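Local coordinates for protein glutathione transferase (Leptospira interrogans serovar Lai, PDB 3UBK) that probably binds glutathione and transfers it to electrophilic substrates, as members of the glutathione transferase family generally do, at residues A[40-43]-A[44-47]; A[187-190]-A[191-195]. One frame throughout, in Å; residues are numbered along the deposited sequence.

Contact 1. Residues A[40-43]-A[44-47]; sequences EDFL and KISP
The carbonyl oxygen of Phe42 takes two backbone donors from the turn that follows it. Ser46 N lies 2.8 Å from Phe42 O and in the carbonyl plane, while Ile45 N, at the same distance from Phe42 O, sits 48° out of that plane, so the two N-H groups share one acceptor without competing for one direction. Just before it, Lys44 N reaches Glu40 O only weakly, at 3.3 Å. The side chains of this pair close the same step with a salt bridge, Lys44 NZ to Glu40 OE2 at 3.0 Å. The ammonium meets the anti lone pair of OE2, helped by a bend at the far end of the lysine (chi4 52°). Arg138 of the second subunit forms a further salt bridge with Glu40 OE2. Deeper in, Ser46 CB lies over one face of the Phe42 ring, 4.1 Å from its centroid, and Ile45 CD1 comes obliquely to Phe42 CD1 at 3.9 Å. Ser46 OG turns anti to its own nitrogen (chi1 -167°) and is hydrogen-bonded to the carbonyl oxygen of Lys50, which like Ile51 binds glutathione. One carboxylate oxygen held by two cations implies an electrostatic tie between this turn and the dimer partner, probably favouring ionised Glu40.

Contact 2. Residues A[187-190]-A[191-195]; sequences EYFV and FMKTK. With SO4 (sulfate ion), chain C; SO4 (sulfate ion), chain E.
Successive i to i+4 hydrogen bonds run along the helix from Glu187, with Phe191 N to Glu187 O and Met192 N to Tyr188 O both 2.8 Å and Lys193 N to Phe189 O longer at 3.2 Å, until Thr194 N makes only a weak bond to Val190 O. Met192 lays its CG over one face of the Tyr188 ring, 3.7 Å from the centroid. Bends at chi2 and chi3 (-76° and -78°) turn the thioether toward the hydroxyl end of the tyrosine, giving an oblique Met-aromatic contact and placing Met192 CE 3.5 Å from Tyr188 OH. That hydroxyl is hydrogen-bonded to Asp155 of helix 153-169. Lys193 runs alongside Phe189, pointing the same way, with CD over a ring face 4.3 Å from the centroid. Further on, Thr194 OG1 and Thr194 N both bond to Phe191 O, the hydroxyl at 2.7 Å and in the carbonyl plane. Two sulfates, probably from the crystallisation liquor, flank the segment: one accepts from Glu187 N at 2.6 Å, the other from Lys195 NZ, which also pairs with Glu24. Lys195 is the N-cap residue of helix 196-213, and the arrangement is that of a short helix packed by its aromatic side against helix 153-169 in the all-helical GST C-terminal domain.

Contact 1 comes first along the chain, in the thioredoxin-like N-terminal domain, where helix 40-43 and its following loop lead toward strand 53-56 of the mixed sheet. Contact 2 comes much later, on helix 185-193 in the helical C-terminal domain. Their centres are 36 Å apart, on opposite sides of the chain's centre, and the nearest atoms stay about 25 Å from each other. They share no strand or helix. Contact 1 lies beside the glutathione-binding residues Lys50 and Ile51 and reaches the second subunit, whereas contact 2 is away from the annotated sites and is touched by no other protein chain of the assembly. One thus belongs to the glutathione-binding, dimer-facing part of the N-terminal domain, the other to helix packing within the C-terminal domain.

Contact 1. Residues A[40-43]-A[44-47]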
loop_
_atom_site.group_PDB
_atom_site.type_symbol
_atom_site.label_atom_id
_atom_site.label_comp_id
_atom_site.label_asym_id
_atom_site.label_seq_id
_atom_site.Cartn_x
_atom_site.Cartn_y
_atom_site.Cartn_z
ATOM N N GLU A 40 -19.658 -15.651 1.800
ATOM C CA GLU A 40 -18.603 -16.561 2.236
ATOM C C GLU A 40 -17.896 -17.211 1.042
ATOM O O GLU A 40 -16.729 -17.606 1.131
ATOM C CB GLU A 40 -19.167 -17.627 3.181
ATOM C CG GLU A 40 -18.122 -18.591 3.726
ATOM C CD GLU A 40 -16.962 -17.883 4.424
ATOM O OE1 GLU A 40 -17.146 -16.740 4.901
ATOM O OE2 GLU A 40 -15.863 -18.474 4.498
ATOM N N ASP A 41 -18.612 -17.309 -0.074
ATOM C CA ASP A 41 -18.071 -17.891 -1.295
ATOM C C ASP A 41 -16.962 -16.996 -1.859
ATOM O O ASP A 41 -15.893 -17.470 -2.256
ATOM C CB ASP A 41 -19.195 -18.062 -2.322
ATOM C CG ASP A 41 -18.861 -19.074 -3.396
ATOM O OD1 ASP A 41 -19.804 -19.647 -3.981
ATOM O OD2 ASP A 41 -17.660 -19.301 -3.653
ATOM N N PHE A 42 -17.228 -15.695 -1.874
ATOM C CA PHE A 42 -16.274 -14.711 -2.367
ATOM C C PHE A 42 -15.123 -14.506 -1.374
ATOM O O PHE A 42 -13.955 -14.452 -1.771
ATOM C CB PHE A 42 -16.988 -13.391 -2.647
ATOM C CG PHE A 42 -16.178 -12.417 -3.454
ATOM C CD1 PHE A 42 -15.721 -12.753 -4.715
ATOM C CD2 PHE A 42 -15.886 -11.156 -2.958
ATOM C CE1 PHE A 42 -14.977 -11.855 -5.458
ATOM C CE2 PHE A 42 -15.148 -10.249 -3.703
ATOM C CZ PHE A 42 -14.691 -10.603 -4.951
ATOM N N LEU A 43 -15.451 -14.412 -0.086
ATOM C CA LEU A 43 -14.439 -14.182 0.947
ATOM C C LEU A 43 -13.352 -15.252 0.926
ATOM O O LEU A 43 -12.222 -15.017 1.367
ATOM C CB LEU A 43 -15.073 -14.115 2.338
ATOM C CG LEU A 43 -15.974 -12.910 2.598
ATOM C CD1 LEU A 43 -16.351 -12.826 4.080
ATOM C CD2 LEU A 43 -15.281 -11.640 2.136
ATOM N N LYS A 44 -13.696 -16.428 0.415
ATOM C CA LYS A 44 -12.729 -17.511 0.311
ATOM C C LYS A 44 -11.609 -17.191 -0.685
ATOM O O LYS A 44 -10.493 -17.699 -0.545
ATOM C CB LYS A 44 -13.423 -18.828 -0.059
ATOM C CG LYS A 44 -14.197 -19.465 1.092
ATOM C CD LYS A 44 -14.517 -20.929 0.810
ATOM C CE LYS A 44 -14.759 -21.703 2.099
ATOM N NZ LYS A 44 -15.766 -21.035 2.971
ATOM N N ILE A 45 -11.903 -16.355 -1.681
ATOM C CA ILE A 45 -10.897 -15.969 -2.676
ATOM C C ILE A 45 -10.445 -14.522 -2.494
ATOM O O ILE A 45 -9.371 -14.131 -2.965
ATOM C CB ILE A 45 -11.390 -16.181 -4.129
ATOM C CG1 ILE A 45 -12.447 -15.142 -4.505
ATOM C CG2 ILE A 45 -11.918 -17.600 -4.306
ATOM C CD1 ILE A 45 -12.869 -15.176 -5.966
ATOM N N SER A 46 -11.264 -13.745 -1.790
ATOM C CA SER A 46 -11.002 -12.333 -1.544
ATOM C C SER A 46 -11.461 -11.964 -0.141
ATOM O O SER A 46 -12.555 -11.422 0.045
ATOM C CB SER A 46 -11.723 -11.465 -2.567
ATOM O OG SER A 46 -11.237 -10.144 -2.516
ATOM N N PRO A 47 -10.609 -12.253 0.851
ATOM C CA PRO A 47 -10.858 -12.129 2.289
ATOM C C PRO A 47 -11.583 -10.853 2.735
ATOM O O PRO A 47 -12.404 -10.919 3.649
ATOM C CB PRO A 47 -9.448 -12.191 2.883
ATOM C CG PRO A 47 -8.726 -13.116 1.954
ATOM C CD PRO A 47 -9.259 -12.776 0.572
#

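Contact 2. Residues A[187-190]-A[191-195]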
loop_
_atom_site.group_PDB
_atom_site.type_symbol
_atom_site.label_atom_id
_atom_site.label_comp_id
_atom_site.label_asym_id
_atom_site.label_seq_id
_atom_site.Cartn_x
_atom_site.Cartn_y
_atom_site.Cartn_z
ATOM N N GLU A 187 -1.763 17.297 -19.755
ATOM C CA GLU A 187 -0.989 16.882 -20.910
ATOM C C GLU A 187 -0.711 15.364 -20.867
ATOM O O GLU A 187 -0.826 14.671 -21.882
ATOM C CB GLU A 187 0.306 17.685 -20.958
ATOM C CG GLU A 187 1.015 17.683 -22.295
ATOM C CD GLU A 187 2.241 18.576 -22.300
ATOM O OE1 GLU A 187 3.047 18.491 -23.256
ATOM O OE2 GLU A 187 2.402 19.358 -21.338
ATOM N N TYR A 188 -0.380 14.851 -19.680
ATOM C CA TYR A 188 -0.127 13.417 -19.500
ATOM C C TYR A 188 -1.385 12.622 -19.794
ATOM O O TYR A 188 -1.347 11.599 -20.472
ATOM C CB TYR A 188 0.345 13.140 -18.068
ATOM C CG TYR A 188 0.335 11.671 -17.649
ATOM C CD1 TYR A 188 1.386 10.830 -17.980
ATOM C CD2 TYR A 188 -0.703 11.153 -16.888
ATOM C CE1 TYR A 188 1.398 9.492 -17.574
ATOM C CE2 TYR A 188 -0.705 9.825 -16.476
ATOM C CZ TYR A 188 0.347 8.997 -16.829
ATOM O OH TYR A 188 0.349 7.676 -16.426
ATOM N N PHE A 189 -2.510 13.101 -19.283
ATOM C CA PHE A 189 -3.783 12.424 -19.462
ATOM C C PHE A 189 -4.157 12.343 -20.960
ATOM O O PHE A 189 -4.627 11.307 -21.437
ATOM C CB PHE A 189 -4.848 13.160 -18.640
ATOM C CG PHE A 189 -6.185 12.499 -18.640
ATOM C CD1 PHE A 189 -6.313 11.164 -18.311
ATOM C CD2 PHE A 189 -7.325 13.223 -18.943
ATOM C CE1 PHE A 189 -7.547 10.553 -18.300
ATOM C CE2 PHE A 189 -8.567 12.618 -18.938
ATOM C CZ PHE A 189 -8.680 11.280 -18.613
ATOM N N VAL A 190 -3.935 13.436 -21.687
ATOM C CA VAL A 190 -4.122 13.465 -23.146
ATOM C C VAL A 190 -3.158 12.512 -23.851
ATOM O O VAL A 190 -3.556 11.739 -24.722
ATOM C CB VAL A 190 -3.918 14.900 -23.721
ATOM C CG1 VAL A 190 -4.074 14.898 -25.251
ATOM C CG2 VAL A 190 -4.898 15.888 -23.088
ATOM N N PHE A 191 -1.885 12.569 -23.481
ATOM C CA PHE A 191 -0.904 11.650 -24.061
ATOM C C PHE A 191 -1.330 10.198 -23.847
ATOM O O PHE A 191 -1.415 9.417 -24.802
ATOM C CB PHE A 191 0.511 11.924 -23.517
ATOM C CG PHE A 191 1.500 10.843 -23.853
ATOM C CD1 PHE A 191 2.021 10.733 -25.129
ATOM C CD2 PHE A 191 1.870 9.908 -22.895
ATOM C CE1 PHE A 191 2.923 9.713 -25.445
ATOM C CE2 PHE A 191 2.758 8.891 -23.201
ATOM C CZ PHE A 191 3.282 8.794 -24.472
ATOM N N MET A 192 -1.650 9.835 -22.609
ATOM C CA MET A 192 -2.037 8.453 -22.325
ATOM C C MET A 192 -3.223 7.981 -23.159
ATOM O O MET A 192 -3.264 6.823 -23.597
ATOM C CB MET A 192 -2.287 8.251 -20.831
ATOM C CG MET A 192 -0.994 8.332 -19.997
ATOM S SD MET A 192 0.031 6.842 -20.143
ATOM C CE MET A 192 -0.893 5.776 -19.026
ATOM N N LYS A 193 -4.189 8.865 -23.392
ATOM C CA LYS A 193 -5.350 8.481 -24.199
ATOM C C LYS A 193 -5.013 8.271 -25.677
ATOM O O LYS A 193 -5.822 7.725 -26.417
ATOM C CB LYS A 193 -6.512 9.475 -24.037
ATOM C CG LYS A 193 -7.180 9.399 -22.663
ATOM C CD LYS A 193 -8.314 10.415 -22.523
ATOM C CE LYS A 193 -9.437 10.108 -23.502
ATOM N NZ LYS A 193 -9.738 8.641 -23.547
ATOM N N THR A 194 -3.825 8.681 -26.112
ATOM C CA THR A 194 -3.406 8.344 -27.487
ATOM C C THR A 194 -2.981 6.877 -27.596
ATOM O O THR A 194 -2.747 6.366 -28.695
ATOM C CB THR A 194 -2.289 9.268 -28.035
ATOM O OG1 THR A 194 -1.035 8.965 -27.402
ATOM C CG2 THR A 194 -2.648 10.734 -27.835
ATOM N N LYS A 195 -2.899 6.204 -26.449
ATOM C CA LYS A 195 -2.441 4.825 -26.388
ATOM C C LYS A 195 -3.605 3.859 -26.347
ATOM O O LYS A 195 -4.616 4.116 -25.686
ATOM C CB LYS A 195 -1.555 4.614 -25.153
ATOM C CG LYS A 195 -0.220 5.383 -25.209
ATOM C CD LYS A 195 0.450 5.432 -23.821
ATOM C CE LYS A 195 0.713 4.023 -23.290
ATOM N NZ LYS A 195 1.769 3.366 -24.119
HETATM S S SO4 C . 0.461 2.324 -28.081
HETATM O O1 SO4 C . -0.919 2.171 -28.524
HETATM O O2 SO4 C . 1.285 1.350 -28.795
HETATM O O3 SO4 C . 0.616 2.085 -26.644
HETATM O O4 SO4 C . 0.916 3.680 -28.385
HETATM S S SO4 E . -1.443 20.291 -17.268
HETATM O O1 SO4 E . -2.271 21.237 -18.016
HETATM O O2 SO4 E . -0.297 20.980 -16.678
HETATM O O3 SO4 E . -2.246 19.698 -16.195
HETATM O O4 SO4 E . -0.952 19.258 -18.184
#